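Local structure of putative alpha/beta hydrolase (Desulfitobacterium hafniense, 4RPC) at residues Leu13-Met16 against Pro22-Leu25; Val24-Gly29 against Arg40-Leu45; Asn115-Gly120 against Arg254-Ile259; Ala242-Leu245 against Lys251-Arg254. The protein probably acts as a hydrolase of the alpha/beta hydrolase family, although its substrate and the reaction it carries out are not known. All coordinates share one frame; numbering follows the deposited sequence.

Interaction 1 of 4, residues Leu13-Met16 against Pro22-Leu25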
loop_
_atom_site.group_PDB
_atom_site.type_symbol
_atom_site.label_atom_id
_atom_site.label_comp_id
_atom_site.label_asym_id
_atom_site.label_seq_id
_atom_site.Cartn_x
_atom_site.Cartn_y
_atom_site.Cartn_z
ATOM N N LEU A 13 0.794 11.317 -10.986
ATOM C CA LEU A 13 0.234 11.636 -9.690
ATOM C C LEU A 13 -1.042 12.421 -9.852
ATOM O O LEU A 13 -1.030 13.523 -10.374
ATOM C CB LEU A 13 1.226 12.489 -8.906
ATOM C CG LEU A 13 0.807 12.844 -7.484
ATOM C CD1 LEU A 13 0.862 11.641 -6.571
ATOM C CD2 LEU A 13 1.721 13.917 -6.953
ATOM N N HIS A 14 -2.137 11.840 -9.403
ATOM C CA HIS A 14 -3.462 12.410 -9.570
ATOM C C HIS A 14 -3.768 13.200 -8.367
ATOM O O HIS A 14 -3.392 12.811 -7.280
ATOM C CB HIS A 14 -4.512 11.332 -9.652
ATOM C CG HIS A 14 -4.361 10.433 -10.828
ATOM N ND1 HIS A 14 -4.983 10.672 -12.032
ATOM C CD2 HIS A 14 -3.664 9.292 -10.983
ATOM C CE1 HIS A 14 -4.678 9.709 -12.877
ATOM N NE2 HIS A 14 -3.875 8.861 -12.264
ATOM N N ARG A 15 -4.491 14.298 -8.553
ATOM C CA ARG A 15 -4.732 15.228 -7.456
ATOM C C ARG A 15 -6.215 15.519 -7.369
ATOM O O ARG A 15 -6.824 15.872 -8.340
ATOM C CB ARG A 15 -3.902 16.501 -7.650
ATOM C CG ARG A 15 -4.064 17.551 -6.555
ATOM C CD ARG A 15 -3.170 18.762 -6.828
ATOM N NE ARG A 15 -2.955 19.598 -5.639
ATOM C CZ ARG A 15 -2.140 20.666 -5.591
ATOM N NH1 ARG A 15 -1.459 21.038 -6.686
ATOM N NH2 ARG A 15 -1.995 21.367 -4.457
HETATM N N MSE A 16 -6.783 15.327 -6.199
HETATM C CA MSE A 16 -8.192 15.582 -5.955
HETATM C C MSE A 16 -8.368 16.318 -4.635
HETATM O O MSE A 16 -7.404 16.597 -3.907
HETATM C CB MSE A 16 -9.043 14.306 -5.931
HETATM C CG MSE A 16 -8.340 13.020 -6.353
HETATM SE SE MSE A 16 -9.190 12.198 -7.916
HETATM C CE MSE A 16 -10.927 13.112 -8.106
ATOM N N PRO A 22 -4.715 20.083 3.848
ATOM C CA PRO A 22 -3.604 19.226 4.265
ATOM C C PRO A 22 -3.403 18.063 3.297
ATOM O O PRO A 22 -4.376 17.509 2.775
ATOM C CB PRO A 22 -4.025 18.710 5.657
ATOM C CG PRO A 22 -5.071 19.691 6.157
ATOM C CD PRO A 22 -5.681 20.358 4.940
ATOM N N LYS A 23 -2.147 17.676 3.089
ATOM C CA LYS A 23 -1.861 16.693 2.066
ATOM C C LYS A 23 -1.900 15.237 2.604
ATOM O O LYS A 23 -1.216 14.887 3.552
ATOM C CB LYS A 23 -0.517 16.987 1.443
ATOM C CG LYS A 23 -0.589 17.974 0.297
ATOM C CD LYS A 23 -0.788 19.379 0.800
ATOM C CE LYS A 23 -0.446 20.349 -0.305
ATOM N NZ LYS A 23 -1.224 21.590 -0.136
ATOM N N VAL A 24 -2.682 14.409 1.926
ATOM C CA VAL A 24 -2.833 13.033 2.223
ATOM C C VAL A 24 -2.497 12.221 0.941
ATOM O O VAL A 24 -3.147 12.369 -0.105
ATOM C CB VAL A 24 -4.274 12.781 2.691
ATOM C CG1 VAL A 24 -4.536 11.301 2.922
ATOM C CG2 VAL A 24 -4.557 13.567 3.988
ATOM N N LEU A 25 -1.492 11.373 1.033
ATOM C CA LEU A 25 -1.052 10.508 -0.101
ATOM C C LEU A 25 -1.611 9.113 0.043
ATOM O O LEU A 25 -1.454 8.514 1.084
ATOM C CB LEU A 25 0.484 10.361 -0.067
ATOM C CG LEU A 25 1.406 10.731 -1.193
ATOM C CD1 LEU A 25 2.778 10.161 -0.887
ATOM C CD2 LEU A 25 0.980 10.290 -2.574
#

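Interaction 2 of 4, residues Val24-Gly29 against Arg40-Leu45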
loop_
_atom_site.group_PDB
_atom_site.type_symbol
_atom_site.label_atom_id
_atom_site.label_comp_id
_atom_site.label_asym_id
_atom_site.label_seq_id
_atom_site.Cartn_x
_atom_site.Cartn_y
_atom_site.Cartn_z
ATOM N N VAL A 24 -2.682 14.409 1.926
ATOM C CA VAL A 24 -2.833 13.033 2.223
ATOM C C VAL A 24 -2.497 12.221 0.941
ATOM O O VAL A 24 -3.147 12.369 -0.105
ATOM C CB VAL A 24 -4.274 12.781 2.691
ATOM C CG1 VAL A 24 -4.536 11.301 2.922
ATOM C CG2 VAL A 24 -4.557 13.567 3.988
ATOM N N LEU A 25 -1.492 11.373 1.033
ATOM C CA LEU A 25 -1.052 10.508 -0.101
ATOM C C LEU A 25 -1.611 9.113 0.043
ATOM O O LEU A 25 -1.454 8.514 1.084
ATOM C CB LEU A 25 0.484 10.361 -0.067
ATOM C CG LEU A 25 1.406 10.731 -1.193
ATOM C CD1 LEU A 25 2.778 10.161 -0.887
ATOM C CD2 LEU A 25 0.980 10.290 -2.574
ATOM N N LEU A 26 -2.192 8.574 -1.012
ATOM C CA LEU A 26 -2.770 7.271 -0.997
ATOM C C LEU A 26 -2.103 6.417 -2.043
ATOM O O LEU A 26 -2.232 6.720 -3.268
ATOM C CB LEU A 26 -4.251 7.361 -1.320
ATOM C CG LEU A 26 -5.063 8.289 -0.458
ATOM C CD1 LEU A 26 -6.452 8.424 -1.059
ATOM C CD2 LEU A 26 -5.178 7.753 0.943
ATOM N N ILE A 27 -1.403 5.362 -1.575
ATOM C CA ILE A 27 -0.549 4.508 -2.443
ATOM C C ILE A 27 -1.073 3.120 -2.488
ATOM O O ILE A 27 -1.101 2.422 -1.478
ATOM C CB ILE A 27 0.933 4.501 -2.014
ATOM C CG1 ILE A 27 1.447 5.909 -1.729
ATOM C CG2 ILE A 27 1.799 3.851 -3.091
ATOM C CD1 ILE A 27 2.888 5.981 -1.207
ATOM N N HIS A 28 -1.543 2.727 -3.667
ATOM C CA HIS A 28 -2.120 1.418 -3.897
ATOM C C HIS A 28 -1.087 0.303 -3.990
ATOM O O HIS A 28 0.116 0.552 -4.001
ATOM C CB HIS A 28 -3.008 1.436 -5.141
ATOM C CG HIS A 28 -2.268 1.524 -6.456
ATOM N ND1 HIS A 28 -1.696 0.426 -7.048
ATOM C CD2 HIS A 28 -2.135 2.535 -7.346
ATOM C CE1 HIS A 28 -1.142 0.773 -8.198
ATOM N NE2 HIS A 28 -1.397 2.043 -8.412
ATOM N N GLY A 29 -1.555 -0.933 -3.996
ATOM C CA GLY A 29 -0.643 -2.083 -4.024
ATOM C C GLY A 29 -0.484 -2.711 -5.408
ATOM O O GLY A 29 -1.103 -2.278 -6.405
ATOM N N ARG A 40 -13.928 5.703 -2.545
ATOM C CA ARG A 40 -14.715 6.110 -1.407
ATOM C C ARG A 40 -13.927 6.977 -0.488
ATOM O O ARG A 40 -14.461 7.953 0.061
ATOM C CB ARG A 40 -15.274 4.883 -0.670
ATOM C CG ARG A 40 -16.072 5.184 0.574
ATOM C CD ARG A 40 -17.281 6.108 0.300
ATOM N NE ARG A 40 -17.931 6.468 1.556
ATOM C CZ ARG A 40 -18.825 5.702 2.188
ATOM N NH1 ARG A 40 -19.210 4.538 1.684
ATOM N NH2 ARG A 40 -19.341 6.094 3.335
ATOM N N ILE A 41 -12.635 6.680 -0.335
ATOM C CA ILE A 41 -11.820 7.490 0.573
ATOM C C ILE A 41 -11.726 8.909 0.052
ATOM O O ILE A 41 -11.849 9.869 0.791
ATOM C CB ILE A 41 -10.415 6.880 0.771
ATOM C CG1 ILE A 41 -10.567 5.578 1.571
ATOM C CG2 ILE A 41 -9.479 7.841 1.511
ATOM C CD1 ILE A 41 -9.331 4.696 1.571
ATOM N N ILE A 42 -11.481 9.034 -1.232
ATOM C CA ILE A 42 -11.382 10.332 -1.852
ATOM C C ILE A 42 -12.693 11.076 -1.648
ATOM O O ILE A 42 -12.676 12.209 -1.187
ATOM C CB ILE A 42 -11.061 10.186 -3.336
ATOM C CG1 ILE A 42 -9.636 9.660 -3.520
ATOM C CG2 ILE A 42 -11.222 11.503 -4.089
ATOM C CD1 ILE A 42 -9.402 9.095 -4.908
ATOM N N ARG A 43 -13.822 10.438 -1.954
ATOM C CA ARG A 43 -15.120 11.062 -1.725
ATOM C C ARG A 43 -15.322 11.537 -0.304
ATOM O O ARG A 43 -15.806 12.648 -0.112
ATOM C CB ARG A 43 -16.282 10.147 -2.110
ATOM C CG ARG A 43 -16.385 9.930 -3.613
ATOM C CD ARG A 43 -17.757 9.398 -4.002
ATOM N NE ARG A 43 -17.918 8.045 -3.512
ATOM C CZ ARG A 43 -17.438 6.956 -4.119
ATOM N NH1 ARG A 43 -16.771 7.027 -5.279
ATOM N NH2 ARG A 43 -17.660 5.762 -3.570
ATOM N N ASP A 44 -14.908 10.732 0.683
ATOM C CA ASP A 44 -15.036 11.137 2.103
ATOM C C ASP A 44 -14.115 12.297 2.530
ATOM O O ASP A 44 -14.480 13.073 3.390
ATOM C CB ASP A 44 -14.793 9.968 3.048
ATOM C CG ASP A 44 -15.808 8.871 2.894
ATOM O OD1 ASP A 44 -16.929 9.131 2.361
ATOM O OD2 ASP A 44 -15.471 7.721 3.302
ATOM N N LEU A 45 -12.919 12.390 1.957
ATOM C CA LEU A 45 -11.972 13.400 2.400
ATOM C C LEU A 45 -11.855 14.626 1.476
ATOM O O LEU A 45 -11.240 15.595 1.860
ATOM C CB LEU A 45 -10.589 12.753 2.585
ATOM C CG LEU A 45 -10.536 11.536 3.511
ATOM C CD1 LEU A 45 -9.164 10.898 3.449
ATOM C CD2 LEU A 45 -10.862 11.933 4.943
#

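Interaction 3 of 4, residues Asn115-Gly120 against Arg254-Ile259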
loop_
_atom_site.group_PDB
_atom_site.type_symbol
_atom_site.label_atom_id
_atom_site.label_comp_id
_atom_site.label_asym_id
_atom_site.label_seq_id
_atom_site.Cartn_x
_atom_site.Cartn_y
_atom_site.Cartn_z
ATOM N N ASN A 115 2.791 11.298 9.276
ATOM C CA ASN A 115 2.140 10.077 9.706
ATOM C C ASN A 115 2.189 9.048 8.608
ATOM O O ASN A 115 1.900 9.363 7.430
ATOM C CB ASN A 115 0.651 10.324 10.004
ATOM C CG ASN A 115 0.401 11.198 11.245
ATOM O OD1 ASN A 115 0.264 10.680 12.364
ATOM N ND2 ASN A 115 0.244 12.493 11.035
ATOM N N LEU A 116 2.443 7.802 8.973
ATOM C CA LEU A 116 2.404 6.699 8.028
ATOM C C LEU A 116 1.292 5.831 8.502
ATOM O O LEU A 116 1.232 5.543 9.700
ATOM C CB LEU A 116 3.688 5.909 8.035
ATOM C CG LEU A 116 4.895 6.532 7.412
ATOM C CD1 LEU A 116 6.068 5.623 7.661
ATOM C CD2 LEU A 116 4.697 6.725 5.945
ATOM N N LEU A 117 0.376 5.459 7.588
ATOM C CA LEU A 117 -0.622 4.438 7.888
ATOM C C LEU A 117 -0.337 3.260 7.005
ATOM O O LEU A 117 -0.480 3.355 5.758
ATOM C CB LEU A 117 -2.018 4.926 7.588
ATOM C CG LEU A 117 -2.694 5.838 8.597
ATOM C CD1 LEU A 117 -2.017 7.172 8.654
ATOM C CD2 LEU A 117 -4.193 5.961 8.330
ATOM N N LEU A 118 0.027 2.161 7.612
ATOM C CA LEU A 118 0.537 1.056 6.862
ATOM C C LEU A 118 -0.383 -0.098 6.988
ATOM O O LEU A 118 -0.579 -0.611 8.090
ATOM C CB LEU A 118 1.942 0.707 7.356
ATOM C CG LEU A 118 2.909 1.862 7.404
ATOM C CD1 LEU A 118 4.231 1.467 8.073
ATOM C CD2 LEU A 118 3.165 2.402 5.988
ATOM N N ASP A 119 -0.971 -0.502 5.860
ATOM C CA ASP A 119 -1.979 -1.549 5.854
ATOM C C ASP A 119 -1.389 -2.721 5.087
ATOM O O ASP A 119 -1.157 -2.588 3.896
ATOM C CB ASP A 119 -3.269 -0.970 5.183
ATOM C CG ASP A 119 -4.579 -1.821 5.392
ATOM O OD1 ASP A 119 -4.528 -2.992 5.887
ATOM O OD2 ASP A 119 -5.698 -1.298 5.027
ATOM N N GLY A 120 -1.143 -3.865 5.748
ATOM C CA GLY A 120 -0.661 -5.079 5.084
ATOM C C GLY A 120 0.697 -5.001 4.408
ATOM O O GLY A 120 0.944 -5.627 3.358
ATOM N N ARG A 254 -12.282 7.554 8.111
ATOM C CA ARG A 254 -12.524 8.011 9.478
ATOM C C ARG A 254 -11.212 8.003 10.239
ATOM O O ARG A 254 -10.865 8.926 10.931
ATOM C CB ARG A 254 -13.522 7.071 10.139
ATOM C CG ARG A 254 -14.457 7.707 11.112
ATOM C CD ARG A 254 -15.813 7.020 11.079
ATOM N NE ARG A 254 -16.112 6.346 12.333
ATOM C CZ ARG A 254 -16.535 6.951 13.439
ATOM N NH1 ARG A 254 -16.693 8.274 13.488
ATOM N NH2 ARG A 254 -16.795 6.222 14.508
ATOM N N LEU A 255 -10.451 6.949 10.082
ATOM C CA LEU A 255 -9.200 6.829 10.797
ATOM C C LEU A 255 -8.184 7.918 10.393
ATOM O O LEU A 255 -7.494 8.492 11.248
ATOM C CB LEU A 255 -8.629 5.455 10.508
ATOM C CG LEU A 255 -7.454 5.009 11.356
ATOM C CD1 LEU A 255 -7.725 5.259 12.829
ATOM C CD2 LEU A 255 -7.209 3.518 11.098
ATOM N N ILE A 256 -8.097 8.207 9.098
ATOM C CA ILE A 256 -7.231 9.278 8.625
ATOM C C ILE A 256 -7.601 10.628 9.276
ATOM O O ILE A 256 -6.737 11.357 9.754
ATOM C CB ILE A 256 -7.248 9.406 7.085
ATOM C CG1 ILE A 256 -6.487 8.232 6.461
ATOM C CG2 ILE A 256 -6.530 10.672 6.669
ATOM C CD1 ILE A 256 -6.636 8.094 4.948
ATOM N N ARG A 257 -8.887 10.934 9.308
ATOM C CA ARG A 257 -9.396 12.168 9.951
ATOM C C ARG A 257 -9.035 12.168 11.412
ATOM O O ARG A 257 -8.584 13.176 11.912
ATOM C CB ARG A 257 -10.928 12.299 9.854
ATOM C CG ARG A 257 -11.474 12.635 8.473
ATOM C CD ARG A 257 -12.963 13.049 8.480
ATOM N NE ARG A 257 -13.369 13.650 7.188
ATOM C CZ ARG A 257 -13.358 14.959 6.908
ATOM N NH1 ARG A 257 -12.978 15.854 7.822
ATOM N NH2 ARG A 257 -13.714 15.388 5.694
ATOM N N GLU A 258 -9.213 11.029 12.083
ATOM C CA GLU A 258 -8.947 10.911 13.534
ATOM C C GLU A 258 -7.499 11.121 13.865
ATOM O O GLU A 258 -7.176 11.870 14.729
ATOM C CB GLU A 258 -9.353 9.525 14.066
ATOM C CG GLU A 258 -10.862 9.291 14.176
ATOM C CD GLU A 258 -11.193 7.839 14.524
ATOM O OE1 GLU A 258 -10.331 6.929 14.281
ATOM O OE2 GLU A 258 -12.319 7.605 15.020
ATOM N N ILE A 259 -6.627 10.456 13.136
ATOM C CA ILE A 259 -5.174 10.619 13.295
ATOM C C ILE A 259 -4.709 12.020 12.969
ATOM O O ILE A 259 -3.737 12.491 13.512
ATOM C CB ILE A 259 -4.444 9.613 12.369
ATOM C CG1 ILE A 259 -4.586 8.195 12.940
ATOM C CG2 ILE A 259 -2.987 9.996 12.108
ATOM C CD1 ILE A 259 -4.266 7.106 11.906
#

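Interaction 4 of 4, residues Ala242-Leu245 against Lys251-Arg254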
loop_
_atom_site.group_PDB
_atom_site.type_symbol
_atom_site.label_atom_id
_atom_site.label_comp_id
_atom_site.label_asym_id
_atom_site.label_seq_id
_atom_site.Cartn_x
_atom_site.Cartn_y
_atom_site.Cartn_z
ATOM N N ALA A 242 -6.242 -6.457 3.180
ATOM C CA ALA A 242 -6.965 -5.438 2.403
ATOM C C ALA A 242 -8.503 -5.533 2.434
ATOM O O ALA A 242 -9.146 -4.892 1.619
ATOM C CB ALA A 242 -6.460 -5.471 0.951
ATOM N N GLU A 243 -9.096 -6.322 3.355
ATOM C CA GLU A 243 -10.570 -6.467 3.445
ATOM C C GLU A 243 -11.283 -5.140 3.888
ATOM O O GLU A 243 -12.349 -4.757 3.328
ATOM C CB GLU A 243 -10.945 -7.608 4.403
ATOM C CG GLU A 243 -12.421 -7.934 4.380
ATOM C CD GLU A 243 -12.786 -9.284 4.979
ATOM O OE1 GLU A 243 -11.909 -9.977 5.592
ATOM O OE2 GLU A 243 -14.013 -9.646 4.862
ATOM N N VAL A 244 -10.683 -4.436 4.833
ATOM C CA VAL A 244 -11.221 -3.150 5.249
ATOM C C VAL A 244 -11.217 -2.173 4.079
ATOM O O VAL A 244 -12.157 -1.411 3.883
ATOM C CB VAL A 244 -10.412 -2.529 6.408
ATOM C CG1 VAL A 244 -11.070 -1.224 6.847
ATOM C CG2 VAL A 244 -10.387 -3.447 7.634
ATOM N N LEU A 245 -10.152 -2.185 3.278
ATOM C CA LEU A 245 -10.096 -1.296 2.113
ATOM C C LEU A 245 -11.128 -1.677 1.083
ATOM O O LEU A 245 -11.758 -0.818 0.452
ATOM C CB LEU A 245 -8.677 -1.386 1.495
ATOM C CG LEU A 245 -8.413 -0.508 0.309
ATOM C CD1 LEU A 245 -8.635 0.956 0.684
ATOM C CD2 LEU A 245 -6.965 -0.747 -0.179
ATOM N N LYS A 251 -14.080 3.226 6.818
ATOM C CA LYS A 251 -13.344 3.199 8.103
ATOM C C LYS A 251 -11.920 3.682 7.969
ATOM O O LYS A 251 -11.323 4.131 8.935
ATOM C CB LYS A 251 -13.280 1.818 8.731
ATOM C CG LYS A 251 -14.614 1.201 8.998
ATOM C CD LYS A 251 -14.412 -0.121 9.719
ATOM C CE LYS A 251 -15.758 -0.807 9.927
ATOM N NZ LYS A 251 -15.638 -1.809 10.997
ATOM N N ILE A 252 -11.339 3.540 6.780
ATOM C CA ILE A 252 -10.011 4.103 6.559
ATOM C C ILE A 252 -10.120 5.624 6.580
ATOM O O ILE A 252 -9.300 6.269 7.192
ATOM C CB ILE A 252 -9.327 3.670 5.211
ATOM C CG1 ILE A 252 -9.250 2.140 5.006
ATOM C CG2 ILE A 252 -7.935 4.260 5.128
ATOM C CD1 ILE A 252 -8.491 1.390 6.039
ATOM N N SER A 253 -11.096 6.187 5.868
ATOM C CA SER A 253 -11.388 7.657 5.912
ATOM C C SER A 253 -11.497 8.227 7.290
ATOM O O SER A 253 -10.941 9.263 7.584
ATOM C CB SER A 253 -12.714 7.970 5.252
ATOM O OG SER A 253 -12.613 7.620 3.924
ATOM N N ARG A 254 -12.282 7.554 8.111
ATOM C CA ARG A 254 -12.524 8.011 9.478
ATOM C C ARG A 254 -11.212 8.003 10.239
ATOM O O ARG A 254 -10.865 8.926 10.931
ATOM C CB ARG A 254 -13.522 7.071 10.139
ATOM C CG ARG A 254 -14.457 7.707 11.112
ATOM C CD ARG A 254 -15.813 7.020 11.079
ATOM N NE ARG A 254 -16.112 6.346 12.333
ATOM C CZ ARG A 254 -16.535 6.951 13.439
ATOM N NH1 ARG A 254 -16.693 8.274 13.488
ATOM N NH2 ARG A 254 -16.795 6.222 14.508
#

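Interaction 1 of 4, residues Leu13-Met16 against Pro22-Leu25
Leu13 and Leu25 meet through their methyl ends, with CD1 of Leu13 4.2 Å from CD2 of Leu25. The two backbones stay well apart: the nearest alpha carbons, those of Arg15 and Leu25, are 9.5 Å from each other. Long side chains must therefore span the distance. In Leu13 the CG atom lies anti to the backbone N (chi1 -177°), which sends its branches across to Leu25. Leu25, with chi1 at -123° rather than staggered, still brings CD2 to the Leu13 methyl. Both leucines also touch Pro54, and Leu13 packs on helix 70-83. The second meeting point is polar. Arg15 is extended along its whole length, and its NH2 comes within 4.4 Å of Lys23 NZ. Lys23 instead bends at its second torsion (chi2 75°) before straightening toward NZ. The ammonium group stands oblique to the guanidinium plane. These like charges do not bond to each other. Instead, Arg15 NH2 and Lys23 NZ both hydrogen-bond to the carbonyl O of Pro19, which probably eases their closeness. Strand 50-54 runs between the two segments and shares backbone hydrogen bonds with both. The order fits the alpha/beta hydrolase sheet, with outermost strand 13-17 antiparallel to its neighbour and strand 23-27 in the parallel part.

Interaction 2 of 4, residues Val24-Gly29 against Arg40-Leu45
Leu26 has its CG beside the backbone N and anti to the carbonyl carbon (chi1 -55°), and this rotamer carries CD1 toward the helix. Ile41 has chi1 -69°, which sets its CG2 branch anti to the backbone N, where it meets the leucine. CD1 of Leu26 lies 4.0 Å from CG2 of Ile41. The same methyl is 4.2 Å from CG1 of Ile42, so it contacts two successive helix residues. The Leu26 and Ile41 side chains cross obliquely. All three residues are buried, and the contact is wholly apolar. Each segment also has a polar bond of its own. Arg40 NE donates to Asp44 OD1 at 3.0 Å, a salt bridge between residues one helical turn apart, with the carboxylate oxygen met on its syn side and lying in the guanidinium plane. Past the strand end, His28 ND1 donates to Gly29 O at 2.8 Å, with the acceptor in the imidazole plane. This His-Gly pair is consistent with the loop that lies near the oxyanion hole in many relatives. Strand 23-27 sits between strands 50-54 and 88-95. Helix 39-45 covers it, with Ile42 also on Ile53 of strand 50-54 and Ile41 and Leu45 against helix 249-259.

Interaction 3 of 4, residues Asn115-Gly120 against Arg254-Ile259
Asn115 begins the contact with its amide against the branch methyl of Ile259. Its OD1 is 3.3 Å from Ile259 CG2, and the amide and the isoleucine lie alongside each other, running opposite ways. This is a van der Waals approach, since the polar atoms of the amide bond to other residues. ND2 hydrogen-bonds to Gln90 O and OD1 to Arg204 NH2. Bonds at both ends should fix the amide's rotation beside the isoleucine. Leu116 faces the other side of the sheet, where it packs on helix 97-108. Leu117 carries most of the contact. Its CG lies beside the backbone N (chi1 -79°), and its CD2 methyl enters between two helix residues one turn apart. CD2 is 3.7 Å from CG1 of Ile256 and 3.8 Å from CD1 of Ile259. Leu117 and Ile259 reach toward each other tip to tip, whereas Ile256 is met at a slant. The helix runs nearly antiparallel to the strand, at 154°, with the axes 10.7 Å apart at closest approach. This is the C-terminal helix of the alpha/beta hydrolase fold lying over the central sheet, and Ile259 and Leu255 extend its cover to strands 204-210 and 232-236. Leu118 again points to the opposite layer, against Ala99 and Val103. Asp119 ends the strand on the same side as Leu117. Its OD2 hydrogen-bonds to Tyr93 OH on the adjacent strand.

Interaction 4 of 4, residues Ala242-Leu245 against Lys251-Arg254
Two successive helices meet close to their junction, with the alpha carbons of Val244 and Lys251 7.3 Å apart. Val244 carries the contact from its side. Its CG1 lies anti to the backbone N (chi1 -177°) and points at the second helix. CG1 is 3.8 Å from CD1 of Ile252. It is also 4.2 Å from CB of Lys251, so one methyl rests against two neighbouring residues. Ile252 reaches it with a folded chain: chi1 is -54° and chi2 is -60°, which turns CD1 toward the valine. Lys251 contributes the root of its side chain. The rest of that chain is extended and exposed, and NZ makes a weak, long ion pair with Glu248 OE2. No hydrogen bond joins the two segments. Ile252 continues inward to Tyr93 of strand 88-95 and Ile41 of helix 39-45. Ala242 is at the N-cap position of the first helix. Glu243 OE1 hydrogen-bonds to the backbone N of Gly240. The residue just before Ala242 is His241. That histidine is probably the base of a Ser96-His241-Glu213 triad, and a histidine loop leading into C-terminal helices is characteristic of alpha/beta hydrolases.

Interactions 2, 3 and 4 are buried, while interaction 1 reaches the surface at the outer part of the sheet, where charged groups join the leucines. Interactions 1 and 2 share strand 23-27. Interactions 3 and 4 share helix 249-259. Interactions 2 and 3 both place a helix on a strand, and their helices touch, with Leu45 CD2 3.7 Å from Arg257 CG. Interaction 4 instead joins two helices. Its helix 249-259 is also tied to interaction 2 by a probable hydrogen bond between Asp44 OD2 and Ser253 OG. Aliphatic contacts dominate the three inner interactions, with one buried amide in interaction 3.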